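Local coordinates for G-protein interacting protein 1 (PDB 5Z1N) that probably binds heterotrimeric G proteins and sequesters them in the cytosol during chemotaxis, its C-terminal, TNFAIP8-like helical domain enclosing a phospholipid, at residues V21-K26 with E148-L153; K55-G60 with T111-F116; E104-T109 with N127-L132. All coordinates share one frame; numbering follows the deposited sequence.

Interaction 1: residues V21-K26 with E148-L153; sequences VKKIIK and EDDLFL. With PEF (di-palmitoyl-3-sn-phosphatidylethanolamine), chain B.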
loop_
_atom_site.group_PDB
_atom_site.type_symbol
_atom_site.label_atom_id
_atom_site.label_comp_id
_atom_site.label_asym_id
_atom_site.label_seq_id
_atom_site.Cartn_x
_atom_site.Cartn_y
_atom_site.Cartn_z
ATOM N N VAL A 21 -2.564 -2.256 8.120
ATOM C CA VAL A 21 -2.465 -0.898 7.588
ATOM C C VAL A 21 -3.484 0.017 8.259
ATOM O O VAL A 21 -3.162 1.133 8.682
ATOM C CB VAL A 21 -2.646 -0.907 6.060
ATOM C CG1 VAL A 21 -2.707 0.511 5.533
ATOM C CG2 VAL A 21 -1.516 -1.666 5.403
ATOM N N LYS A 22 -4.729 -0.452 8.378
ATOM C CA LYS A 22 -5.793 0.387 8.924
ATOM C C LYS A 22 -5.516 0.765 10.369
ATOM O O LYS A 22 -5.763 1.908 10.773
ATOM C CB LYS A 22 -7.143 -0.318 8.817
ATOM C CG LYS A 22 -8.300 0.525 9.345
ATOM C CD LYS A 22 -9.635 -0.192 9.247
ATOM C CE LYS A 22 -10.769 0.741 9.643
ATOM N NZ LYS A 22 -12.113 0.098 9.589
ATOM N N LYS A 23 -5.012 -0.176 11.171
ATOM C CA LYS A 23 -4.702 0.165 12.557
ATOM C C LYS A 23 -3.609 1.224 12.624
ATOM O O LYS A 23 -3.704 2.184 13.408
ATOM C CB LYS A 23 -4.290 -1.083 13.338
ATOM C CG LYS A 23 -3.988 -0.808 14.807
ATOM C CD LYS A 23 -4.036 -2.076 15.650
ATOM C CE LYS A 23 -2.974 -3.082 15.221
ATOM N NZ LYS A 23 -3.105 -4.379 15.955
ATOM N N ILE A 24 -2.575 1.084 11.788
ATOM C CA ILE A 24 -1.513 2.091 11.786
ATOM C C ILE A 24 -2.062 3.458 11.377
ATOM O O ILE A 24 -1.735 4.488 11.992
ATOM C CB ILE A 24 -0.358 1.632 10.880
ATOM C CG1 ILE A 24 0.400 0.488 11.562
ATOM C CG2 ILE A 24 0.576 2.787 10.573
ATOM C CD1 ILE A 24 1.351 -0.270 10.653
ATOM N N ILE A 25 -2.921 3.489 10.354
ATOM C CA ILE A 25 -3.512 4.754 9.918
ATOM C C ILE A 25 -4.330 5.376 11.041
ATOM O O ILE A 25 -4.262 6.590 11.276
ATOM C CB ILE A 25 -4.366 4.549 8.654
ATOM C CG1 ILE A 25 -3.499 4.095 7.483
ATOM C CG2 ILE A 25 -5.092 5.841 8.288
ATOM C CD1 ILE A 25 -4.290 3.866 6.220
ATOM N N LYS A 26 -5.126 4.560 11.741
ATOM C CA LYS A 26 -5.846 5.048 12.913
ATOM C C LYS A 26 -4.894 5.735 13.883
ATOM O O LYS A 26 -5.155 6.849 14.350
ATOM C CB LYS A 26 -6.569 3.896 13.615
ATOM C CG LYS A 26 -7.935 3.549 13.050
ATOM C CD LYS A 26 -8.803 2.829 14.078
ATOM C CE LYS A 26 -8.181 1.518 14.516
ATOM N NZ LYS A 26 -9.041 0.813 15.515
ATOM N N GLU A 148 2.977 -1.697 20.413
ATOM C CA GLU A 148 1.678 -2.357 20.309
ATOM C C GLU A 148 0.937 -2.020 19.020
ATOM O O GLU A 148 -0.078 -2.662 18.725
ATOM C CB GLU A 148 0.797 -1.987 21.507
ATOM C CG GLU A 148 1.040 -2.826 22.753
ATOM C CD GLU A 148 2.256 -2.371 23.540
ATOM O OE1 GLU A 148 2.851 -3.211 24.250
ATOM O OE2 GLU A 148 2.614 -1.175 23.446
ATOM N N ASP A 149 1.405 -1.035 18.252
ATOM C CA ASP A 149 0.739 -0.665 17.009
ATOM C C ASP A 149 1.092 -1.587 15.848
ATOM O O ASP A 149 0.515 -1.442 14.765
ATOM C CB ASP A 149 1.061 0.792 16.672
ATOM C CG ASP A 149 0.521 1.754 17.722
ATOM O OD1 ASP A 149 1.137 2.815 17.963
ATOM O OD2 ASP A 149 -0.522 1.427 18.326
ATOM N N ASP A 150 2.030 -2.514 16.050
ATOM C CA ASP A 150 2.185 -3.701 15.208
ATOM C C ASP A 150 2.590 -3.355 13.776
ATOM O O ASP A 150 2.127 -3.973 12.814
ATOM C CB ASP A 150 0.913 -4.551 15.228
ATOM C CG ASP A 150 0.705 -5.252 16.563
ATOM O OD1 ASP A 150 1.712 -5.579 17.224
ATOM O OD2 ASP A 150 -0.459 -5.476 16.956
ATOM N N LEU A 151 3.478 -2.370 13.630
ATOM C CA LEU A 151 4.191 -2.216 12.367
ATOM C C LEU A 151 4.902 -3.510 11.985
ATOM O O LEU A 151 5.036 -3.826 10.793
ATOM C CB LEU A 151 5.191 -1.064 12.472
ATOM C CG LEU A 151 6.033 -0.738 11.238
ATOM C CD1 LEU A 151 5.148 -0.276 10.078
ATOM C CD2 LEU A 151 7.066 0.315 11.589
ATOM N N PHE A 152 5.340 -4.282 12.987
ATOM C CA PHE A 152 6.023 -5.546 12.723
ATOM C C PHE A 152 5.152 -6.502 11.922
ATOM O O PHE A 152 5.641 -7.178 11.013
ATOM C CB PHE A 152 6.453 -6.208 14.034
ATOM C CG PHE A 152 6.883 -7.644 13.869
ATOM C CD1 PHE A 152 8.135 -7.951 13.359
ATOM C CD2 PHE A 152 6.026 -8.684 14.200
ATOM C CE1 PHE A 152 8.530 -9.268 13.192
ATOM C CE2 PHE A 152 6.414 -10.003 14.034
ATOM C CZ PHE A 152 7.667 -10.294 13.527
ATOM N N LEU A 153 3.862 -6.592 12.257
ATOM C CA LEU A 153 2.981 -7.502 11.530
ATOM C C LEU A 153 2.862 -7.099 10.067
ATOM O O LEU A 153 2.901 -7.951 9.168
ATOM C CB LEU A 153 1.604 -7.536 12.194
ATOM C CG LEU A 153 1.592 -8.011 13.647
ATOM C CD1 LEU A 153 0.170 -8.127 14.162
ATOM C CD2 LEU A 153 2.317 -9.341 13.781
HETATM C C2 PEF B . -4.748 -11.060 -2.629
HETATM C C1 PEF B . -4.612 -11.537 -4.070
HETATM N N PEF B . -0.897 -15.615 -6.262
HETATM C C3 PEF B . -4.127 -12.047 -1.653
HETATM C C4 PEF B . -2.355 -13.725 -6.666
HETATM C C5 PEF B . -1.489 -14.803 -7.304
HETATM C C10 PEF B . -4.737 -8.870 -1.679
HETATM C C11 PEF B . -4.268 -7.436 -1.670
HETATM C C12 PEF B . -3.976 -6.939 -0.258
HETATM C C13 PEF B . -3.212 -5.624 -0.371
HETATM C C14 PEF B . -2.990 -4.927 0.967
HETATM C C15 PEF B . -1.933 -3.841 0.785
HETATM C C16 PEF B . -1.734 -3.013 2.046
HETATM C C17 PEF B . -0.435 -2.213 1.991
HETATM C C18 PEF B . -0.248 -1.510 0.650
HETATM C C19 PEF B . 0.397 -0.139 0.827
HETATM C C20 PEF B . 1.658 -0.198 1.683
HETATM C C21 PEF B . 1.597 0.840 2.797
HETATM C C22 PEF B . 2.784 0.715 3.745
HETATM C C23 PEF B . 2.530 1.469 5.046
HETATM C C24 PEF B . 3.766 1.445 5.937
HETATM C C25 PEF B . 3.474 2.035 7.299
HETATM C C30 PEF B . -2.033 -11.116 -0.719
HETATM C C31 PEF B . -0.533 -10.954 -0.754
HETATM C C32 PEF B . -0.171 -9.582 -1.311
HETATM C C33 PEF B . -0.472 -9.489 -2.801
HETATM C C34 PEF B . -0.762 -8.047 -3.203
HETATM C C35 PEF B . -0.863 -7.904 -4.718
HETATM C C36 PEF B . -1.703 -6.692 -5.104
HETATM C C37 PEF B . -1.447 -6.256 -6.543
HETATM C C38 PEF B . -2.430 -5.167 -6.964
HETATM C C39 PEF B . -1.707 -3.943 -7.518
HETATM C C40 PEF B . -2.682 -2.865 -7.981
HETATM C C41 PEF B . -3.568 -2.366 -6.844
HETATM C C42 PEF B . -2.761 -1.691 -5.739
HETATM C C43 PEF B . -3.685 -1.034 -4.721
HETATM C C44 PEF B . -2.902 -0.388 -3.586
HETATM C C45 PEF B . -3.816 0.446 -2.713
HETATM O O4 PEF B . -5.682 -9.237 -1.005
HETATM O O5 PEF B . -2.701 -10.574 0.148
HETATM O O2 PEF B . -4.043 -9.832 -2.515
HETATM O O3 PEF B . -2.712 -11.902 -1.732
HETATM O O1P PEF B . -5.672 -14.874 -5.408
HETATM O O2P PEF B . -4.843 -12.695 -6.628
HETATM O O3P PEF B . -4.595 -12.957 -4.118
HETATM O O4P PEF B . -3.212 -14.303 -5.682
HETATM P P PEF B . -4.699 -13.720 -5.532
HETATM O O HOH W 1 -2.659 -2.583 18.819
#
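I24 and L151 form the tight part of this contact. The two side chains run at a slant to each other, and CD1 of I24 meets CD1 of L151 at 3.8 Å while lying as near to the L151 CA. Further back, CG1 of I24 rests 3.7 Å from the backbone O of D149, which brings helix 12-28 directly against the turn that leads into helix 151-158. An extended outer torsion (chi2 166°) carries CD1 of I24 to L151. The apolar side continues into the lipid: CD1 of L151 also faces the terminal acyl carbon C25 of PEF at 4.0 Å, and CG2 of V21 lies 3.6 Å from C17 of the same acyl chain. Both residues line the observed phospholipid pocket, L151 at the tip of the tail and V21 midway along it.

The outer side is polar and looser. The aliphatic part of K23 extends toward the turn and then bends at chi3 (63°), bringing NZ to D150. Their salt bridge, 3.0 Å between K23 NZ and D150 OD2, uses the lone pair of OD2 that points away from OD1. A water takes a weak bond from K23 NZ and donates to the backbone O of E148 at 2.6 Å, extending the link along the turn. D150 occupies the N-cap position, but its carboxylate turns to the lysine and makes no capping bond. D149 OD1 turns back to accept from E146 N.

Around the contact, F137 and V141 of helix 135-144 pack on I24, with V141 also touching L151. V21 and I25 lean on L132 of helix 119-132, and K22 is salt-bridged to E38 of helix 31-53.

Interaction 2: residues K55-G60 with T111-F116; sequences KAIQIG and TLLTPF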
loop_
_atom_site.group_PDB
_atom_site.type_symbol
_atom_site.label_atom_id
_atom_site.label_comp_id
_atom_site.label_asym_id
_atom_site.label_seq_id
_atom_site.Cartn_x
_atom_site.Cartn_y
_atom_site.Cartn_z
ATOM N N LYS A 55 -10.170 -10.442 -18.106
ATOM C CA LYS A 55 -9.162 -10.355 -19.157
ATOM C C LYS A 55 -9.172 -9.015 -19.879
ATOM O O LYS A 55 -8.551 -8.888 -20.940
ATOM C CB LYS A 55 -9.301 -11.497 -20.173
ATOM C CG LYS A 55 -9.383 -12.875 -19.531
ATOM C CD LYS A 55 -8.894 -13.964 -20.470
ATOM C CE LYS A 55 -8.884 -15.318 -19.778
ATOM N NZ LYS A 55 -10.263 -15.786 -19.461
ATOM N N ALA A 56 -9.857 -8.005 -19.336
ATOM C CA ALA A 56 -9.718 -6.656 -19.872
ATOM C C ALA A 56 -8.318 -6.111 -19.626
ATOM O O ALA A 56 -7.843 -5.258 -20.384
ATOM C CB ALA A 56 -10.767 -5.728 -19.259
ATOM N N ILE A 57 -7.655 -6.587 -18.575
ATOM C CA ILE A 57 -6.252 -6.298 -18.309
ATOM C C ILE A 57 -5.474 -7.600 -18.422
ATOM O O ILE A 57 -5.901 -8.634 -17.897
ATOM C CB ILE A 57 -6.040 -5.674 -16.916
ATOM C CG1 ILE A 57 -6.927 -4.447 -16.725
ATOM C CG2 ILE A 57 -4.590 -5.288 -16.737
ATOM C CD1 ILE A 57 -6.794 -3.821 -15.350
ATOM N N GLN A 58 -4.336 -7.550 -19.105
ATOM C CA GLN A 58 -3.466 -8.709 -19.212
ATOM C C GLN A 58 -2.416 -8.679 -18.108
ATOM O O GLN A 58 -1.986 -7.610 -17.664
ATOM C CB GLN A 58 -2.791 -8.760 -20.583
ATOM C CG GLN A 58 -3.744 -8.542 -21.747
ATOM C CD GLN A 58 -3.870 -9.770 -22.627
ATOM O OE1 GLN A 58 -3.384 -10.848 -22.278
ATOM N NE2 GLN A 58 -4.527 -9.617 -23.771
ATOM N N ILE A 59 -2.005 -9.874 -17.673
ATOM C CA ILE A 59 -1.075 -9.997 -16.550
ATOM C C ILE A 59 0.195 -9.197 -16.811
ATOM O O ILE A 59 0.742 -8.558 -15.903
ATOM C CB ILE A 59 -0.764 -11.481 -16.278
ATOM C CG1 ILE A 59 -2.037 -12.229 -15.872
ATOM C CG2 ILE A 59 0.295 -11.619 -15.194
ATOM C CD1 ILE A 59 -2.455 -12.001 -14.432
ATOM N N GLY A 60 0.671 -9.202 -18.058
ATOM C CA GLY A 60 1.864 -8.436 -18.388
ATOM C C GLY A 60 1.714 -6.957 -18.088
ATOM O O GLY A 60 2.651 -6.314 -17.607
ATOM N N THR A 111 -2.595 4.601 -14.735
ATOM C CA THR A 111 -2.580 4.225 -16.139
ATOM C C THR A 111 -3.365 2.941 -16.350
ATOM O O THR A 111 -4.096 2.803 -17.338
ATOM C CB THR A 111 -1.140 4.079 -16.624
ATOM O OG1 THR A 111 -0.490 5.356 -16.560
ATOM C CG2 THR A 111 -1.102 3.558 -18.058
ATOM N N LEU A 112 -3.279 2.018 -15.392
ATOM C CA LEU A 112 -3.976 0.751 -15.543
ATOM C C LEU A 112 -5.484 0.945 -15.529
ATOM O O LEU A 112 -6.211 0.242 -16.240
ATOM C CB LEU A 112 -3.555 -0.214 -14.437
ATOM C CG LEU A 112 -3.758 -1.699 -14.718
ATOM C CD1 LEU A 112 -2.942 -2.127 -15.923
ATOM C CD2 LEU A 112 -3.386 -2.518 -13.493
ATOM N N LEU A 113 -5.979 1.897 -14.738
ATOM C CA LEU A 113 -7.407 1.947 -14.464
ATOM C C LEU A 113 -8.109 3.093 -15.170
ATOM O O LEU A 113 -9.332 3.231 -15.037
ATOM C CB LEU A 113 -7.652 2.021 -12.953
ATOM C CG LEU A 113 -7.341 0.701 -12.239
ATOM C CD1 LEU A 113 -7.478 0.837 -10.733
ATOM C CD2 LEU A 113 -8.226 -0.426 -12.770
ATOM N N THR A 114 -7.372 3.906 -15.923
ATOM C CA THR A 114 -7.986 4.986 -16.690
ATOM C C THR A 114 -9.104 4.524 -17.622
ATOM O O THR A 114 -10.143 5.203 -17.668
ATOM C CB THR A 114 -6.888 5.733 -17.462
ATOM O OG1 THR A 114 -6.084 6.480 -16.538
ATOM C CG2 THR A 114 -7.490 6.681 -18.492
ATOM N N PRO A 115 -8.988 3.412 -18.362
ATOM C CA PRO A 115 -10.111 2.993 -19.220
ATOM C C PRO A 115 -11.346 2.531 -18.461
ATOM O O PRO A 115 -12.382 2.306 -19.103
ATOM C CB PRO A 115 -9.519 1.839 -20.044
ATOM C CG PRO A 115 -8.047 1.983 -19.926
ATOM C CD PRO A 115 -7.817 2.540 -18.563
ATOM N N PHE A 116 -11.282 2.381 -17.134
ATOM C CA PHE A 116 -12.381 1.793 -16.372
ATOM C C PHE A 116 -12.886 2.641 -15.214
ATOM O O PHE A 116 -13.996 2.384 -14.732
ATOM C CB PHE A 116 -11.971 0.421 -15.820
ATOM C CG PHE A 116 -11.217 -0.425 -16.804
ATOM C CD1 PHE A 116 -9.843 -0.577 -16.702
ATOM C CD2 PHE A 116 -11.880 -1.066 -17.839
ATOM C CE1 PHE A 116 -9.144 -1.357 -17.610
ATOM C CE2 PHE A 116 -11.188 -1.848 -18.749
ATOM C CZ PHE A 116 -9.817 -1.991 -18.633
#
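F116 N donates to L113 O at 3.0 Å, a backbone bond that folds the chain over and keeps the F116 ring near the leucines that pack with it on I57. No hydrogen bond joins 55-60 to 111-116; the contact is apolar. I57 is its centre. Its CG2 branch meets CD1 of L112 at 3.7 Å, while the other branch puts CD1 3.8 Å from CG of L112 and CG1 3.9 Å from CE1 of F116. With CG opposite its own carbonyl carbon (chi1 -43°), F116 sends its ring toward the 55-60 loop, where A56 CB approaches CZ at 3.9 Å. Both A56 and I57 come at the ring obliquely; P115 CB sits over the centre of one face. Replacing F116 by an alanine would probably strip I57 and A56 of the ring's packing and deprive Y51 of its stacking partner. Y51, on helix 31-53, stacks on F116 and shares backbone hydrogen bonds with I57, L62 of helix 59-81 touches I57 and L112, L112 also meets the sodium ligand D61, and L113 reaches I125 of helix 119-132. The loop between helices 31-53 and 59-81 is thereby packed onto the C-terminal part of helix 92-113.

Interaction 3: residues E104-T109 with N127-L132; sequences EAEQET and NTFAFL. With PEF (di-palmitoyl-3-sn-phosphatidylethanolamine), chain B.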
loop_
_atom_site.group_PDB
_atom_site.type_symbol
_atom_site.label_atom_id
_atom_site.label_comp_id
_atom_site.label_asym_id
_atom_site.label_seq_id
_atom_site.Cartn_x
_atom_site.Cartn_y
_atom_site.Cartn_z
ATOM N N GLU A 104 5.650 5.672 -8.127
ATOM C CA GLU A 104 5.643 4.964 -9.400
ATOM C C GLU A 104 4.434 4.042 -9.480
ATOM O O GLU A 104 3.654 4.104 -10.440
ATOM C CB GLU A 104 6.954 4.197 -9.578
ATOM C CG GLU A 104 6.957 3.176 -10.702
ATOM C CD GLU A 104 6.944 3.791 -12.089
ATOM O OE1 GLU A 104 7.053 5.029 -12.210
ATOM O OE2 GLU A 104 6.829 3.023 -13.066
ATOM N N ALA A 105 4.210 3.247 -8.428
ATOM C CA ALA A 105 3.039 2.380 -8.414
ATOM C C ALA A 105 1.775 3.196 -8.632
ATOM O O ALA A 105 0.939 2.853 -9.481
ATOM C CB ALA A 105 2.964 1.603 -7.098
ATOM N N GLU A 106 1.665 4.329 -7.928
ATOM C CA GLU A 106 0.510 5.201 -8.093
ATOM C C GLU A 106 0.284 5.496 -9.567
ATOM O O GLU A 106 -0.762 5.159 -10.137
ATOM C CB GLU A 106 0.709 6.500 -7.307
ATOM C CG GLU A 106 -0.435 7.501 -7.473
ATOM C CD GLU A 106 -0.166 8.825 -6.784
ATOM O OE1 GLU A 106 0.611 8.846 -5.806
ATOM O OE2 GLU A 106 -0.730 9.847 -7.224
ATOM N N GLN A 107 1.312 6.045 -10.220
ATOM C CA GLN A 107 1.155 6.446 -11.609
ATOM C C GLN A 107 0.723 5.263 -12.457
ATOM O O GLN A 107 -0.246 5.355 -13.225
ATOM C CB GLN A 107 2.459 7.057 -12.117
ATOM C CG GLN A 107 2.804 8.363 -11.410
ATOM C CD GLN A 107 4.197 8.862 -11.727
ATOM O OE1 GLN A 107 5.061 8.098 -12.158
ATOM N NE2 GLN A 107 4.425 10.151 -11.510
ATOM N N GLU A 108 1.355 4.107 -12.251
ATOM C CA GLU A 108 1.029 2.994 -13.125
ATOM C C GLU A 108 -0.364 2.472 -12.831
ATOM O O GLU A 108 -1.103 2.128 -13.763
ATOM C CB GLU A 108 2.085 1.901 -13.009
ATOM C CG GLU A 108 3.416 2.309 -13.625
ATOM C CD GLU A 108 3.255 2.929 -15.008
ATOM O OE1 GLU A 108 2.483 2.388 -15.828
ATOM O OE2 GLU A 108 3.902 3.966 -15.273
ATOM N N THR A 109 -0.776 2.491 -11.560
ATOM C CA THR A 109 -2.141 2.084 -11.268
ATOM C C THR A 109 -3.121 3.018 -11.961
ATOM O O THR A 109 -4.098 2.562 -12.569
ATOM C CB THR A 109 -2.380 2.043 -9.758
ATOM O OG1 THR A 109 -1.487 1.094 -9.165
ATOM C CG2 THR A 109 -3.813 1.611 -9.455
ATOM N N ASN A 127 -5.166 10.080 -4.331
ATOM C CA ASN A 127 -5.200 10.447 -2.917
ATOM C C ASN A 127 -4.810 9.271 -2.032
ATOM O O ASN A 127 -4.085 9.441 -1.040
ATOM C CB ASN A 127 -6.591 10.951 -2.533
ATOM C CG ASN A 127 -6.882 12.335 -3.074
ATOM O OD1 ASN A 127 -5.967 13.106 -3.364
ATOM N ND2 ASN A 127 -8.162 12.660 -3.202
ATOM N N THR A 128 -5.283 8.073 -2.378
ATOM C CA THR A 128 -4.981 6.897 -1.574
ATOM C C THR A 128 -3.488 6.598 -1.586
ATOM O O THR A 128 -2.863 6.463 -0.526
ATOM C CB THR A 128 -5.784 5.703 -2.084
ATOM O OG1 THR A 128 -7.179 6.014 -2.010
ATOM C CG2 THR A 128 -5.502 4.467 -1.247
ATOM N N PHE A 129 -2.894 6.510 -2.780
ATOM C CA PHE A 129 -1.460 6.249 -2.865
ATOM C C PHE A 129 -0.645 7.385 -2.265
ATOM O O PHE A 129 0.427 7.149 -1.697
ATOM C CB PHE A 129 -1.042 6.032 -4.319
ATOM C CG PHE A 129 -1.119 4.603 -4.776
ATOM C CD1 PHE A 129 -0.038 3.753 -4.618
ATOM C CD2 PHE A 129 -2.261 4.118 -5.389
ATOM C CE1 PHE A 129 -0.102 2.440 -5.048
ATOM C CE2 PHE A 129 -2.333 2.807 -5.820
ATOM C CZ PHE A 129 -1.252 1.968 -5.652
ATOM N N ALA A 130 -1.125 8.622 -2.390
ATOM C CA ALA A 130 -0.386 9.755 -1.852
ATOM C C ALA A 130 -0.351 9.709 -0.334
ATOM O O ALA A 130 0.658 10.072 0.280
ATOM C CB ALA A 130 -1.000 11.068 -2.334
ATOM N N PHE A 131 -1.440 9.263 0.294
ATOM C CA PHE A 131 -1.416 9.104 1.742
ATOM C C PHE A 131 -0.570 7.904 2.148
ATOM O O PHE A 131 0.343 8.026 2.973
ATOM C CB PHE A 131 -2.835 8.964 2.286
ATOM C CG PHE A 131 -2.899 8.908 3.783
ATOM C CD1 PHE A 131 -2.839 7.696 4.449
ATOM C CD2 PHE A 131 -3.008 10.071 4.524
ATOM C CE1 PHE A 131 -2.892 7.645 5.827
ATOM C CE2 PHE A 131 -3.064 10.026 5.901
ATOM C CZ PHE A 131 -3.007 8.813 6.553
ATOM N N LEU A 132 -0.859 6.732 1.572
ATOM C CA LEU A 132 -0.185 5.505 1.992
ATOM C C LEU A 132 1.298 5.523 1.656
ATOM O O LEU A 132 2.093 4.862 2.336
ATOM C CB LEU A 132 -0.839 4.289 1.340
ATOM C CG LEU A 132 -2.278 3.957 1.715
ATOM C CD1 LEU A 132 -2.813 2.928 0.741
ATOM C CD2 LEU A 132 -2.359 3.450 3.144
HETATM C C2 PEF B . -4.748 -11.060 -2.629
HETATM C C1 PEF B . -4.612 -11.537 -4.070
HETATM N N PEF B . -0.897 -15.615 -6.262
HETATM C C3 PEF B . -4.127 -12.047 -1.653
HETATM C C4 PEF B . -2.355 -13.725 -6.666
HETATM C C5 PEF B . -1.489 -14.803 -7.304
HETATM C C10 PEF B . -4.737 -8.870 -1.679
HETATM C C11 PEF B . -4.268 -7.436 -1.670
HETATM C C12 PEF B . -3.976 -6.939 -0.258
HETATM C C13 PEF B . -3.212 -5.624 -0.371
HETATM C C14 PEF B . -2.990 -4.927 0.967
HETATM C C15 PEF B . -1.933 -3.841 0.785
HETATM C C16 PEF B . -1.734 -3.013 2.046
HETATM C C17 PEF B . -0.435 -2.213 1.991
HETATM C C18 PEF B . -0.248 -1.510 0.650
HETATM C C19 PEF B . 0.397 -0.139 0.827
HETATM C C20 PEF B . 1.658 -0.198 1.683
HETATM C C21 PEF B . 1.597 0.840 2.797
HETATM C C22 PEF B . 2.784 0.715 3.745
HETATM C C23 PEF B . 2.530 1.469 5.046
HETATM C C24 PEF B . 3.766 1.445 5.937
HETATM C C25 PEF B . 3.474 2.035 7.299
HETATM C C30 PEF B . -2.033 -11.116 -0.719
HETATM C C31 PEF B . -0.533 -10.954 -0.754
HETATM C C32 PEF B . -0.171 -9.582 -1.311
HETATM C C33 PEF B . -0.472 -9.489 -2.801
HETATM C C34 PEF B . -0.762 -8.047 -3.203
HETATM C C35 PEF B . -0.863 -7.904 -4.718
HETATM C C36 PEF B . -1.703 -6.692 -5.104
HETATM C C37 PEF B . -1.447 -6.256 -6.543
HETATM C C38 PEF B . -2.430 -5.167 -6.964
HETATM C C39 PEF B . -1.707 -3.943 -7.518
HETATM C C40 PEF B . -2.682 -2.865 -7.981
HETATM C C41 PEF B . -3.568 -2.366 -6.844
HETATM C C42 PEF B . -2.761 -1.691 -5.739
HETATM C C43 PEF B . -3.685 -1.034 -4.721
HETATM C C44 PEF B . -2.902 -0.388 -3.586
HETATM C C45 PEF B . -3.816 0.446 -2.713
HETATM O O4 PEF B . -5.682 -9.237 -1.005
HETATM O O5 PEF B . -2.701 -10.574 0.148
HETATM O O2 PEF B . -4.043 -9.832 -2.515
HETATM O O3 PEF B . -2.712 -11.902 -1.732
HETATM O O1P PEF B . -5.672 -14.874 -5.408
HETATM O O2P PEF B . -4.843 -12.695 -6.628
HETATM O O3P PEF B . -4.595 -12.957 -4.118
HETATM O O4P PEF B . -3.212 -14.303 -5.682
HETATM P P PEF B . -4.699 -13.720 -5.532
HETATM O O HOH W 2 2.241 7.640 -3.722
#
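The F129 ring lies with one face against the backbone of E106: the CA of E106 stands 3.9 Å from the ring centroid and 16° off its normal, a CH-pi contact. Around the ring, CB of A105 meets CE1 at 3.8 Å, while T109 OG1, 3.6 Å from CZ, and the PEF carbon C44, 3.5 Å from CZ, both approach obliquely. Turned away from its own backbone N (chi1 178°) and extended beyond CG, the E106 side chain lies alongside that of F129, pointing the opposite way, E106 CB to F129 CB at 3.5 Å. The carboxylate ends at K103, to which OE1 is salt-bridged. T109 stands roughly perpendicular to F129; its hydroxyl donates to A105 O at 3.0 Å from above the carbonyl plane. The hydroxyl is thus satisfied within its own helix and can turn its flank to the ring; the same carbonyl also accepts T109 N. The helices run nearly antiparallel, at 170°, with local axes 9.5 Å apart. Such packing, with an aromatic ring held between a neighbouring helix and an acyl chain, fits the lipid-filled helical cavity of the TNFAIP8-like fold.

Interaction 3 is the buried one, its centre about 8 Å from that of the chain; interactions 1 and 2 are partly buried, with centres about 31 Å apart on opposite sides of the chain's centre. Interactions 2 and 3 share helix 92-113, their segments adjoining in sequence. Interactions 1 and 3 touch through V21 and I25 against F131 and L132, and both border the same PEF molecule. Chemistry follows place: interaction 1 joins lipid-facing aliphatic packing to a salt bridge at its outer side, interaction 2 is purely apolar between a loop and the region round a helix end, and interaction 3 presses an aromatic face onto a helix backbone.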